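Local coordinates for AT-rich interactive domain-containing protein 4 (Arabidopsis thaliana, PDB 6LQF) that binds DNA and a histone H3 tail carrying a trimethylated lysine through a joined ARID-PHD cassette, probably regulating transcription in the nucleus, at residues D32-L37 and R44-G49; V81-N86 and T110-Y115; K88-S93 and D170-D175; W145-C148 and E153-H156. One frame throughout, in Å; residues are numbered along the deposited sequence.

Contact 1 of 4, residues D32-L37 and R44-G49. With ZN (zinc ion), chain E.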
# COMPACT_ATOMS: atom_id res chain seq x y z
N ASP A 32 8.26 1.29 15.63
CA ASP A 32 8.56 2.66 15.18
C ASP A 32 7.27 3.48 15.02
O ASP A 32 7.25 4.69 15.35
CB ASP A 32 9.36 2.65 13.85
CG ASP A 32 10.01 3.93 13.59
OD1 ASP A 32 10.80 4.44 14.41
OD2 ASP A 32 9.73 4.47 12.51
N VAL A 33 6.19 2.86 14.57
CA VAL A 33 4.90 3.58 14.49
C VAL A 33 4.43 4.00 15.87
O VAL A 33 3.98 5.17 16.04
CB VAL A 33 3.79 2.75 13.78
CG1 VAL A 33 2.47 3.47 13.84
CG2 VAL A 33 4.15 2.54 12.31
N MET A 34 4.55 3.09 16.87
CA MET A 34 4.11 3.43 18.22
C MET A 34 4.93 4.62 18.75
O MET A 34 4.35 5.56 19.31
CB MET A 34 4.23 2.22 19.13
CG MET A 34 3.32 1.11 18.73
SD MET A 34 3.76 -0.38 19.71
CE MET A 34 3.36 0.15 21.33
N GLN A 35 6.24 4.59 18.53
CA GLN A 35 7.09 5.66 19.07
C GLN A 35 6.74 6.99 18.41
O GLN A 35 6.66 8.05 19.06
CB GLN A 35 8.56 5.33 18.86
CG GLN A 35 9.49 6.37 19.48
CD GLN A 35 10.87 6.36 18.85
OE1 GLN A 35 11.52 5.32 18.74
NE2 GLN A 35 11.32 7.53 18.42
N PHE A 36 6.46 6.94 17.11
CA PHE A 36 6.11 8.14 16.35
C PHE A 36 4.80 8.71 16.84
O PHE A 36 4.67 9.91 17.01
CB PHE A 36 6.00 7.80 14.84
CG PHE A 36 5.58 8.95 14.00
CD1 PHE A 36 6.49 9.90 13.62
CD2 PHE A 36 4.23 9.10 13.60
CE1 PHE A 36 6.10 11.01 12.87
CE2 PHE A 36 3.85 10.19 12.84
CZ PHE A 36 4.79 11.12 12.47
N LEU A 37 3.78 7.87 17.00
CA LEU A 37 2.48 8.33 17.46
C LEU A 37 2.60 8.98 18.83
O LEU A 37 1.95 10.00 19.08
CB LEU A 37 1.48 7.17 17.53
CG LEU A 37 1.11 6.68 16.12
CD1 LEU A 37 0.23 5.44 16.23
CD2 LEU A 37 0.39 7.75 15.30
N ARG A 44 -3.78 8.39 22.82
CA ARG A 44 -4.93 7.48 22.85
C ARG A 44 -4.82 6.32 21.85
O ARG A 44 -5.50 5.28 21.99
CB ARG A 44 -6.22 8.25 22.58
CG ARG A 44 -6.41 8.65 21.13
CD ARG A 44 -7.82 9.18 20.87
NE ARG A 44 -8.12 9.13 19.44
CZ ARG A 44 -8.80 8.13 18.87
NH1 ARG A 44 -9.25 7.13 19.62
NH2 ARG A 44 -9.04 8.14 17.56
N LEU A 45 -3.94 6.47 20.86
CA LEU A 45 -3.73 5.43 19.84
C LEU A 45 -2.78 4.32 20.27
O LEU A 45 -2.69 3.31 19.57
CB LEU A 45 -3.20 6.04 18.55
CG LEU A 45 -4.13 7.08 17.96
CD1 LEU A 45 -3.57 7.56 16.64
CD2 LEU A 45 -5.51 6.49 17.77
N VAL A 46 -2.07 4.48 21.39
CA VAL A 46 -1.12 3.48 21.85
C VAL A 46 -1.57 2.98 23.23
O VAL A 46 -1.30 3.63 24.23
CB VAL A 46 0.32 4.04 21.94
CG1 VAL A 46 1.28 2.95 22.35
CG2 VAL A 46 0.74 4.62 20.58
N PRO A 47 -2.28 1.85 23.26
CA PRO A 47 -2.83 1.31 24.50
C PRO A 47 -1.74 0.79 25.44
O PRO A 47 -0.62 0.48 25.03
CB PRO A 47 -3.72 0.15 24.00
CG PRO A 47 -3.77 0.24 22.50
CD PRO A 47 -2.50 0.95 22.11
N PRO A 48 -2.05 0.69 26.75
CA PRO A 48 -1.10 -0.01 27.61
C PRO A 48 -0.93 -1.47 27.21
O PRO A 48 -1.81 -2.06 26.57
CB PRO A 48 -1.73 0.12 29.00
CG PRO A 48 -3.16 0.41 28.77
CD PRO A 48 -3.31 1.04 27.41
N GLY A 49 0.22 -2.03 27.56
CA GLY A 49 0.50 -3.43 27.23
C GLY A 49 1.43 -3.63 26.06
O GLY A 49 1.62 -4.76 25.57
ZN ZN E . 10.62 6.30 12.12
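Met34, Leu37, Leu45 and Val46 meet in an apolar contact between helix 26-39 of the ARID domain and the loop that follows it. The closest contacts are between apolar side-chain atoms, among them the thioether methyl of Met34. Met34 CE reaches Val46 CG1 at 3.6 Å. The Met34 chain leaves the helix extended and then bends at its last torsion (chi3 65°), which swings the methyl round to the valine. The other valine methyl meets the helix further along the chain: Val46 CG2 lies 4.0 Å from Leu37 CB. Val46 therefore spreads its two branches over residues about one helical turn apart. Leu37 also meets Leu45, and these two side chains cross at about a right angle. Their methyls Leu37 CD2 and Leu45 CD1 are 4.2 Å apart. Tyr118 of helix 107-118 touches both leucines, and Phe54 packs on Met34.

Metal coordination occupies another part of the same helix. Asp32 does not touch residues 44-49. Its OD2 binds a zinc ion at 2.1 Å, while Asp32 OD1 stays 3.0 Å from the metal, so one oxygen does the binding. His14, Cys16 and His126 complete the site, and Tyr122 OH hydrogen-bonds to the bound oxygen.

No hydrogen bond joins the two segments. The loop is held against the helix here by van der Waals packing; Leu37 and Leu45 are both buried, consistent with a hydrophobic contribution. The helix thus serves two chemistries, a metal ligand at Asp32 and an apolar surface at Met34 and Leu37.

Contact 2 of 4, residues V81-N86 and T110-Y115. With nucleotides of chain D.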
# COMPACT_ATOMS: atom_id res chain seq x y z
N VAL A 81 -2.67 9.21 -3.55
CA VAL A 81 -3.19 8.60 -4.75
C VAL A 81 -4.69 8.31 -4.58
O VAL A 81 -5.42 8.17 -5.56
CB VAL A 81 -2.37 7.34 -5.08
CG1 VAL A 81 -2.92 6.52 -6.26
CG2 VAL A 81 -0.90 7.75 -5.35
N GLY A 82 -5.17 8.21 -3.34
CA GLY A 82 -6.59 8.20 -3.13
C GLY A 82 -7.32 7.03 -3.71
O GLY A 82 -6.87 5.88 -3.52
N ASN A 83 -8.36 7.28 -4.51
CA ASN A 83 -9.10 6.20 -5.09
C ASN A 83 -8.40 5.66 -6.34
O ASN A 83 -8.93 4.78 -7.03
CB ASN A 83 -10.55 6.64 -5.39
CG ASN A 83 -11.36 6.78 -4.11
OD1 ASN A 83 -11.09 6.17 -3.10
ND2 ASN A 83 -12.34 7.70 -4.13
N GLY A 84 -7.21 6.19 -6.65
CA GLY A 84 -6.34 5.57 -7.65
C GLY A 84 -5.70 4.28 -7.14
O GLY A 84 -5.05 3.55 -7.93
N ILE A 85 -5.91 4.00 -5.85
CA ILE A 85 -5.56 2.70 -5.22
C ILE A 85 -6.86 1.91 -5.14
O ILE A 85 -7.90 2.47 -4.79
CB ILE A 85 -4.93 2.93 -3.82
CG1 ILE A 85 -3.53 3.52 -4.00
CG2 ILE A 85 -4.90 1.64 -2.96
CD1 ILE A 85 -2.97 4.15 -2.71
N ASN A 86 -6.83 0.62 -5.47
CA ASN A 86 -7.97 -0.25 -5.26
C ASN A 86 -7.86 -0.79 -3.84
O ASN A 86 -7.13 -1.74 -3.57
CB ASN A 86 -7.98 -1.38 -6.29
CG ASN A 86 -9.18 -2.31 -6.16
OD1 ASN A 86 -9.95 -2.19 -5.20
ND2 ASN A 86 -9.36 -3.24 -7.12
N THR A 110 -13.31 2.28 5.21
CA THR A 110 -12.76 1.95 6.52
C THR A 110 -11.23 1.99 6.52
O THR A 110 -10.59 2.57 7.42
CB THR A 110 -13.28 0.60 6.96
OG1 THR A 110 -14.70 0.68 7.11
CG2 THR A 110 -12.69 0.25 8.31
N LEU A 111 -10.61 1.40 5.48
CA LEU A 111 -9.15 1.38 5.43
C LEU A 111 -8.57 2.79 5.27
O LEU A 111 -7.54 3.10 5.84
CB LEU A 111 -8.66 0.48 4.29
CG LEU A 111 -8.84 -0.99 4.53
CD1 LEU A 111 -8.39 -1.75 3.31
CD2 LEU A 111 -8.00 -1.46 5.73
N LYS A 112 -9.23 3.63 4.46
CA LYS A 112 -8.77 5.00 4.32
C LYS A 112 -8.84 5.75 5.65
O LYS A 112 -7.90 6.47 5.99
CB LYS A 112 -9.59 5.73 3.23
CG LYS A 112 -9.21 5.18 1.85
CD LYS A 112 -10.23 5.64 0.79
CE LYS A 112 -9.92 7.01 0.40
NZ LYS A 112 -10.92 7.52 -0.65
N ARG A 113 -9.91 5.52 6.45
CA ARG A 113 -10.04 6.17 7.75
C ARG A 113 -8.95 5.66 8.71
O ARG A 113 -8.32 6.43 9.44
CB ARG A 113 -11.43 5.92 8.31
CG ARG A 113 -12.55 6.69 7.63
CD ARG A 113 -13.86 6.69 8.44
NE ARG A 113 -14.34 5.34 8.74
CZ ARG A 113 -14.05 4.68 9.86
NH1 ARG A 113 -13.27 5.24 10.77
NH2 ARG A 113 -14.52 3.47 10.07
N HIS A 114 -8.67 4.35 8.68
CA HIS A 114 -7.64 3.84 9.58
C HIS A 114 -6.27 4.35 9.14
O HIS A 114 -5.40 4.58 10.00
CB HIS A 114 -7.59 2.31 9.56
CG HIS A 114 -8.73 1.63 10.27
ND1 HIS A 114 -9.16 2.00 11.52
CD2 HIS A 114 -9.47 0.54 9.92
CE1 HIS A 114 -10.13 1.19 11.91
NE2 HIS A 114 -10.34 0.30 10.96
N TYR A 115 -6.06 4.51 7.81
CA TYR A 115 -4.77 4.99 7.37
C TYR A 115 -4.59 6.43 7.86
O TYR A 115 -3.53 6.80 8.38
CB TYR A 115 -4.67 4.93 5.84
CG TYR A 115 -3.25 5.08 5.34
CD1 TYR A 115 -2.64 6.34 5.20
CD2 TYR A 115 -2.52 3.97 4.98
CE1 TYR A 115 -1.34 6.47 4.73
CE2 TYR A 115 -1.25 4.10 4.51
CZ TYR A 115 -0.66 5.34 4.38
OH TYR A 115 0.63 5.42 3.91
P DG D 5 -12.25 0.89 -3.34
OP1 DG D 5 -10.89 1.26 -3.74
OP2 DG D 5 -12.42 -0.17 -2.27
O5' DG D 5 -13.00 2.19 -2.91
C5' DG D 5 -12.88 3.34 -3.75
C4' DG D 5 -13.90 4.40 -3.34
O4' DG D 5 -15.23 3.94 -3.70
C3' DG D 5 -13.93 4.72 -1.86
O3' DG D 5 -14.23 6.15 -1.72
C2' DG D 5 -15.08 3.85 -1.37
C1' DG D 5 -16.05 3.91 -2.55
N9 DG D 5 -16.92 2.74 -2.66
C8 DG D 5 -16.55 1.44 -2.68
N7 DG D 5 -17.55 0.60 -2.73
C5 DG D 5 -18.66 1.44 -2.76
C6 DG D 5 -20.04 1.14 -2.84
O6 DG D 5 -20.57 0.01 -2.88
N1 DG D 5 -20.85 2.29 -2.80
C2 DG D 5 -20.35 3.56 -2.80
N2 DG D 5 -21.25 4.56 -2.77
N3 DG D 5 -19.07 3.85 -2.75
C4 DG D 5 -18.28 2.74 -2.75
P DA D 4 -13.07 -4.79 -7.20
OP1 DA D 4 -11.57 -4.90 -7.26
OP2 DA D 4 -13.83 -5.81 -6.41
O5' DA D 4 -13.41 -3.36 -6.55
C5' DA D 4 -12.85 -2.19 -7.16
C4' DA D 4 -13.42 -0.94 -6.55
O4' DA D 4 -14.85 -0.88 -6.86
C3' DA D 4 -13.28 -0.88 -5.02
O3' DA D 4 -12.98 0.46 -4.70
C2' DA D 4 -14.69 -1.21 -4.58
C1' DA D 4 -15.50 -0.50 -5.67
N9 DA D 4 -16.88 -0.91 -5.77
C8 DA D 4 -17.40 -2.16 -5.76
N7 DA D 4 -18.73 -2.17 -5.88
C5 DA D 4 -19.06 -0.85 -5.98
C6 DA D 4 -20.30 -0.17 -6.13
N6 DA D 4 -21.49 -0.80 -6.15
N1 DA D 4 -20.28 1.16 -6.15
C2 DA D 4 -19.12 1.80 -6.14
N3 DA D 4 -17.88 1.28 -6.03
C4 DA D 4 -17.94 -0.06 -5.97
P DA D 6 -14.55 6.83 -0.33
OP1 DA D 6 -14.03 8.14 -0.39
OP2 DA D 6 -14.16 5.99 0.75
O5' DA D 6 -16.13 6.86 -0.32
C5' DA D 6 -16.88 7.63 -1.25
C4' DA D 6 -18.26 7.91 -0.72
O4' DA D 6 -19.09 6.74 -0.78
C3' DA D 6 -18.33 8.40 0.72
O3' DA D 6 -19.36 9.38 0.77
C2' DA D 6 -18.65 7.13 1.48
C1' DA D 6 -19.51 6.35 0.51
N9 DA D 6 -19.39 4.89 0.59
C8 DA D 6 -18.22 4.18 0.62
N7 DA D 6 -18.38 2.89 0.58
C5 DA D 6 -19.76 2.73 0.57
C6 DA D 6 -20.57 1.59 0.55
N6 DA D 6 -20.11 0.35 0.54
N1 DA D 6 -21.90 1.78 0.51
C2 DA D 6 -22.37 3.03 0.51
N3 DA D 6 -21.71 4.17 0.53
C4 DA D 6 -20.39 3.95 0.57
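Lys112 and Asn83 join helix 107-118 of the ARID domain to the loop before helix 87-91, at the DNA backbone. The ARID fold is a helical DNA-binding domain, and here a helix and a loop meet phosphates of one strand, chain D.

Along the helix, Thr110 and Leu111 come first, both touching Leu59 of strand 58-59. Lys112 is the residue that crosses to the loop. Its chain bends at chi3 (80°), which carries the ammonium group to the asparagine amide. The two side chains cross at about a right angle. Lys112 NZ donates to Asn83 OD1 at 2.8 Å, and to OP1 of nucleotide DA6 of chain D at 3.2 Å. One ammonium group thus links the loop to a phosphate, and its charge would favour the anionic backbone. Further on, His114 packs on another phosphate of the DNA and Tyr115 on helix 66-74.

The loop has a second hold on the DNA at Asn86, the N-cap of helix 87-91. Asn86 ND2 donates to OP1 of nucleotide DA4 of chain D at 2.8 Å, nearly straight at 170°, while its OD1 accepts from Gly89 N. The lysine bond is less regular: Lys112 NZ stands above the amide plane of Asn83, 41° out of it, and away from the lone pairs of OD1.

Contact 3 of 4, residues K88-S93 and D170-D175. With nucleotides of chain D.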
# COMPACT_ATOMS: atom_id res chain seq x y z
N LYS A 88 -10.30 -2.07 -1.58
CA LYS A 88 -10.87 -3.40 -1.34
C LYS A 88 -10.15 -4.53 -2.06
O LYS A 88 -9.88 -5.63 -1.49
CB LYS A 88 -12.35 -3.39 -1.70
CG LYS A 88 -13.03 -4.72 -1.46
CD LYS A 88 -14.56 -4.50 -1.31
CE LYS A 88 -15.35 -5.78 -1.03
NZ LYS A 88 -15.13 -6.44 0.32
N GLY A 89 -9.81 -4.29 -3.32
CA GLY A 89 -9.30 -5.34 -4.18
C GLY A 89 -7.81 -5.58 -4.18
O GLY A 89 -7.38 -6.69 -4.54
N GLN A 90 -6.99 -4.60 -3.85
CA GLN A 90 -5.54 -4.77 -3.88
C GLN A 90 -4.88 -4.45 -2.54
O GLN A 90 -3.77 -4.93 -2.30
CB GLN A 90 -4.90 -3.87 -4.95
CG GLN A 90 -5.16 -4.37 -6.34
CD GLN A 90 -4.51 -3.47 -7.39
OE1 GLN A 90 -3.34 -3.05 -7.21
NE2 GLN A 90 -5.25 -3.18 -8.47
N VAL A 91 -5.51 -3.71 -1.63
CA VAL A 91 -4.87 -3.45 -0.34
C VAL A 91 -5.37 -4.47 0.66
O VAL A 91 -4.56 -5.18 1.31
CB VAL A 91 -5.16 -2.03 0.17
CG1 VAL A 91 -4.57 -1.76 1.55
CG2 VAL A 91 -4.57 -1.05 -0.85
N PHE A 92 -6.70 -4.51 0.80
CA PHE A 92 -7.34 -5.45 1.75
C PHE A 92 -6.94 -6.88 1.49
O PHE A 92 -6.75 -7.64 2.44
CB PHE A 92 -8.86 -5.25 1.71
CG PHE A 92 -9.65 -6.11 2.68
CD1 PHE A 92 -9.36 -6.12 4.04
CD2 PHE A 92 -10.74 -6.85 2.23
CE1 PHE A 92 -10.15 -6.86 4.94
CE2 PHE A 92 -11.52 -7.59 3.10
CZ PHE A 92 -11.21 -7.60 4.47
N SER A 93 -6.80 -7.28 0.24
CA SER A 93 -6.45 -8.66 -0.13
C SER A 93 -5.09 -9.11 0.37
O SER A 93 -4.84 -10.32 0.42
CB SER A 93 -6.57 -8.76 -1.65
OG SER A 93 -5.62 -7.86 -2.21
N ASP A 170 -9.40 -4.59 -16.20
CA ASP A 170 -9.26 -6.01 -15.95
C ASP A 170 -7.93 -6.39 -15.31
O ASP A 170 -7.82 -7.47 -14.76
CB ASP A 170 -9.47 -6.79 -17.24
CG ASP A 170 -10.93 -6.81 -17.65
OD1 ASP A 170 -11.81 -6.88 -16.76
OD2 ASP A 170 -11.19 -6.76 -18.86
N TYR A 171 -6.97 -5.47 -15.33
CA TYR A 171 -5.75 -5.59 -14.53
C TYR A 171 -6.00 -5.07 -13.11
O TYR A 171 -5.48 -5.65 -12.16
CB TYR A 171 -4.62 -4.79 -15.16
CG TYR A 171 -4.21 -5.37 -16.49
CD1 TYR A 171 -3.29 -6.40 -16.56
CD2 TYR A 171 -4.80 -4.91 -17.67
CE1 TYR A 171 -2.94 -6.97 -17.81
CE2 TYR A 171 -4.44 -5.47 -18.89
CZ TYR A 171 -3.52 -6.51 -18.93
OH TYR A 171 -3.13 -7.13 -20.12
N ALA A 172 -6.79 -4.00 -13.01
CA ALA A 172 -6.95 -3.35 -11.72
C ALA A 172 -7.94 -4.02 -10.77
O ALA A 172 -7.82 -3.85 -9.53
CB ALA A 172 -7.35 -1.91 -11.95
N LYS A 173 -8.92 -4.73 -11.29
CA LYS A 173 -9.89 -5.41 -10.44
C LYS A 173 -9.20 -6.48 -9.57
O LYS A 173 -8.08 -6.98 -9.89
CB LYS A 173 -10.99 -6.08 -11.27
CG LYS A 173 -10.48 -7.23 -12.12
CD LYS A 173 -11.56 -7.75 -13.06
CE LYS A 173 -11.05 -8.97 -13.87
NZ LYS A 173 -12.06 -9.37 -14.91
N THR A 174 -9.84 -6.83 -8.46
CA THR A 174 -9.23 -7.83 -7.59
C THR A 174 -8.92 -9.14 -8.35
O THR A 174 -9.70 -9.61 -9.18
CB THR A 174 -10.14 -8.08 -6.38
OG1 THR A 174 -9.46 -8.88 -5.41
CG2 THR A 174 -11.40 -8.81 -6.76
N ASP A 175 -7.73 -9.67 -8.07
CA ASP A 175 -7.21 -10.88 -8.70
C ASP A 175 -7.37 -10.78 -10.19
O ASP A 175 -7.85 -11.71 -10.86
CB ASP A 175 -7.91 -12.11 -8.16
CG ASP A 175 -7.11 -13.38 -8.43
OD1 ASP A 175 -5.91 -13.26 -8.80
OD2 ASP A 175 -7.69 -14.46 -8.28
P DA D 4 -13.07 -4.79 -7.20
OP1 DA D 4 -11.57 -4.90 -7.26
OP2 DA D 4 -13.83 -5.81 -6.41
O5' DA D 4 -13.41 -3.36 -6.55
C5' DA D 4 -12.85 -2.19 -7.16
C4' DA D 4 -13.42 -0.94 -6.55
O4' DA D 4 -14.85 -0.88 -6.86
C3' DA D 4 -13.28 -0.88 -5.02
O3' DA D 4 -12.98 0.46 -4.70
C2' DA D 4 -14.69 -1.21 -4.58
C1' DA D 4 -15.50 -0.50 -5.67
N9 DA D 4 -16.88 -0.91 -5.77
C8 DA D 4 -17.40 -2.16 -5.76
N7 DA D 4 -18.73 -2.17 -5.88
C5 DA D 4 -19.06 -0.85 -5.98
C6 DA D 4 -20.30 -0.17 -6.13
N6 DA D 4 -21.49 -0.80 -6.15
N1 DA D 4 -20.28 1.16 -6.15
C2 DA D 4 -19.12 1.80 -6.14
N3 DA D 4 -17.88 1.28 -6.03
C4 DA D 4 -17.94 -0.06 -5.97
P DG D 5 -12.25 0.89 -3.34
OP1 DG D 5 -10.89 1.26 -3.74
OP2 DG D 5 -12.42 -0.17 -2.27
O5' DG D 5 -13.00 2.19 -2.91
C5' DG D 5 -12.88 3.34 -3.75
C4' DG D 5 -13.90 4.40 -3.34
O4' DG D 5 -15.23 3.94 -3.70
C3' DG D 5 -13.93 4.72 -1.86
O3' DG D 5 -14.23 6.15 -1.72
C2' DG D 5 -15.08 3.85 -1.37
C1' DG D 5 -16.05 3.91 -2.55
N9 DG D 5 -16.92 2.74 -2.66
C8 DG D 5 -16.55 1.44 -2.68
N7 DG D 5 -17.55 0.60 -2.73
C5 DG D 5 -18.66 1.44 -2.76
C6 DG D 5 -20.04 1.14 -2.84
O6 DG D 5 -20.57 0.01 -2.88
N1 DG D 5 -20.85 2.29 -2.80
C2 DG D 5 -20.35 3.56 -2.80
N2 DG D 5 -21.25 4.56 -2.77
N3 DG D 5 -19.07 3.85 -2.75
C4 DG D 5 -18.28 2.74 -2.75
O HOH W 1 -5.92 -8.13 -6.44
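Thr174 and Gln90 tie the PHD finger to the ARID domain, joining the end of helix 168-172 to helix 87-91 beside the DNA. Two hydrogen bonds cross the contact. Thr174 OG1 donates to Gly89 O at 3.1 Å, in the carbonyl plane and on a lone pair. The threonine hydroxyl lies opposite its own backbone N (chi1 -170°), which aims it at the glycine. Gln90 NE2 donates to Ala172 O at 2.9 Å. The acceptor lies almost in the amide plane of Gln90.

The backbones come close here, with Gly89 CA and Thr174 CA 4.2 Å apart. Gly89 has no side chain to separate them. Its carbonyl is gripped several times. Ser93 OG donates to it from above the carbonyl plane, and a water donates to Gly89 O while accepting from Asp175 N.

A second shell fixes the partners. Arg76 holds Gln90 OE1, which sets the rotation of the amide. Gln90 NE2 also bonds a polar side chain of the bound peptide, so this glutamine touches both domains and the histone tail. Ala172 O has a second donor in Asn86 ND2. Lys173 NZ forms a salt bridge with Asp170 OD1, which it meets from above the carboxylate plane.

The DNA lies across the joint and is held by both domains. Lys88 N donates to OP2 of nucleotide DG5 of chain D at 2.9 Å. From the PHD side, Thr174 N donates to OP1 of nucleotide DA4 of chain D, also at 2.9 Å, with an angle of 143° at the hydrogen.

Contact 4 of 4, residues W145-C148 and E153-H156. With ZN (zinc ion), chain G; ZN (zinc ion), chain F.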
# COMPACT_ATOMS: atom_id res chain seq x y z
N TRP A 145 -1.17 3.01 -14.29
CA TRP A 145 0.04 2.20 -14.28
C TRP A 145 -0.24 0.76 -13.94
O TRP A 145 -1.12 0.46 -13.11
CB TRP A 145 1.01 2.69 -13.22
CG TRP A 145 1.43 4.14 -13.20
CD1 TRP A 145 0.66 5.25 -12.90
CD2 TRP A 145 2.77 4.62 -13.41
NE1 TRP A 145 1.46 6.37 -12.91
CE2 TRP A 145 2.75 6.02 -13.21
CE3 TRP A 145 4.00 3.98 -13.67
CZ2 TRP A 145 3.91 6.80 -13.31
CZ3 TRP A 145 5.15 4.75 -13.79
CH2 TRP A 145 5.10 6.15 -13.59
N VAL A 146 0.58 -0.15 -14.48
CA VAL A 146 0.58 -1.54 -14.07
C VAL A 146 2.00 -1.96 -13.64
O VAL A 146 3.00 -1.47 -14.18
CB VAL A 146 0.03 -2.48 -15.17
CG1 VAL A 146 -0.03 -3.86 -14.65
CG2 VAL A 146 -1.35 -2.12 -15.56
N ASN A 147 2.07 -2.86 -12.64
CA ASN A 147 3.35 -3.33 -12.13
C ASN A 147 3.68 -4.67 -12.84
O ASN A 147 2.82 -5.58 -12.90
CB ASN A 147 3.30 -3.53 -10.63
CG ASN A 147 4.65 -3.94 -10.05
OD1 ASN A 147 4.83 -5.08 -9.61
ND2 ASN A 147 5.59 -3.05 -10.05
N CYS A 148 4.88 -4.77 -13.38
CA CYS A 148 5.26 -6.03 -14.01
C CYS A 148 5.40 -7.14 -13.01
O CYS A 148 6.20 -7.04 -12.10
CB CYS A 148 6.55 -5.81 -14.76
SG CYS A 148 7.16 -7.35 -15.60
N GLU A 153 9.03 -3.77 -11.93
CA GLU A 153 9.06 -2.37 -12.27
C GLU A 153 7.67 -1.92 -12.71
O GLU A 153 6.76 -2.75 -12.92
CB GLU A 153 10.08 -2.10 -13.36
CG GLU A 153 11.47 -2.33 -12.85
CD GLU A 153 12.52 -2.14 -13.91
OE1 GLU A 153 12.14 -1.86 -15.07
OE2 GLU A 153 13.72 -2.26 -13.60
N TRP A 154 7.49 -0.61 -12.86
CA TRP A 154 6.21 -0.06 -13.17
C TRP A 154 6.15 0.56 -14.56
O TRP A 154 7.14 1.09 -15.00
CB TRP A 154 5.87 1.05 -12.19
CG TRP A 154 5.47 0.58 -10.79
CD1 TRP A 154 6.27 0.42 -9.70
CD2 TRP A 154 4.14 0.28 -10.38
NE1 TRP A 154 5.50 0.02 -8.61
CE2 TRP A 154 4.19 -0.02 -9.00
CE3 TRP A 154 2.90 0.34 -11.03
CZ2 TRP A 154 3.04 -0.37 -8.28
CZ3 TRP A 154 1.77 -0.01 -10.32
CH2 TRP A 154 1.82 -0.30 -8.97
N ALA A 155 5.03 0.38 -15.23
CA ALA A 155 4.83 0.93 -16.57
C ALA A 155 3.51 1.68 -16.68
O ALA A 155 2.49 1.25 -16.13
CB ALA A 155 4.87 -0.19 -17.61
N HIS A 156 3.48 2.80 -17.39
CA HIS A 156 2.18 3.29 -17.79
C HIS A 156 1.48 2.31 -18.69
O HIS A 156 2.06 1.85 -19.69
CB HIS A 156 2.29 4.57 -18.64
CG HIS A 156 2.84 5.75 -17.92
ND1 HIS A 156 4.07 6.29 -18.20
CD2 HIS A 156 2.35 6.46 -16.85
CE1 HIS A 156 4.27 7.36 -17.44
NE2 HIS A 156 3.27 7.45 -16.58
ZN ZN G . 5.37 5.65 -19.71
ZN ZN F . 9.20 -6.63 -16.51
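Trp145 and His156 pack at one end of an antiparallel hairpin, and Asn147 and Trp154 pack toward the other. Paired backbone bonds join the strands: Val146 N to Ala155 O and Ala155 N to Val146 O, both 2.9 Å. Cys148 N donates to Glu153 O at 2.8 Å.

The tight part is aromatic. His156 lies over one face of the Trp145 ring, with the planes at 38°; His156 NE2, hydrogen-bonded to Thr141 O, is 3.4 Å from Trp145 CZ2. Asn147 CB sits squarely over the six-membered ring of Trp154, a CH-pi contact at 3.7 Å to its centroid. Asn147 ND2 also lies over that face but bonds to Gly152 O.

Glu153 is the looser, exposed side, its side chain pointing away from the other strand.

The two arms of this cross-braced PHD hairpin supply different zinc ions: His156 ND1 binds one with Cys134, Cys137 and Cys159, and Cys148 SG the other with Cys151, Cys181 and Cys184. Trp145 and Trp154 pack on a modified side chain of the bound peptide, consistent with the aromatic cage by which PHD fingers read trimethylated lysine. Val146 packs on Tyr171 of helix 168-172 and also touches Tyr179.

In the fold
Contacts 1 and 2 lie in the ARID domain, contact 4 in the PHD finger, and contact 3 bridges the two. Contacts 2 and 3 touch: Asn86 ND2 is 2.9 Å from Ala172 O, and both contacts hold phosphates of chain D. Contact 4 meets contact 3 through Val146 CG2 and Tyr171 CB, 4.2 Å apart. The bound peptide reaches contacts 2, 3 and 4, so histone tail and DNA backbone are bound around one interdomain joint. Contact 1 stands apart, its centre about 35 Å from that of contact 4 and on the opposite side of the chain's centre. It contains a ligand of a third zinc ion.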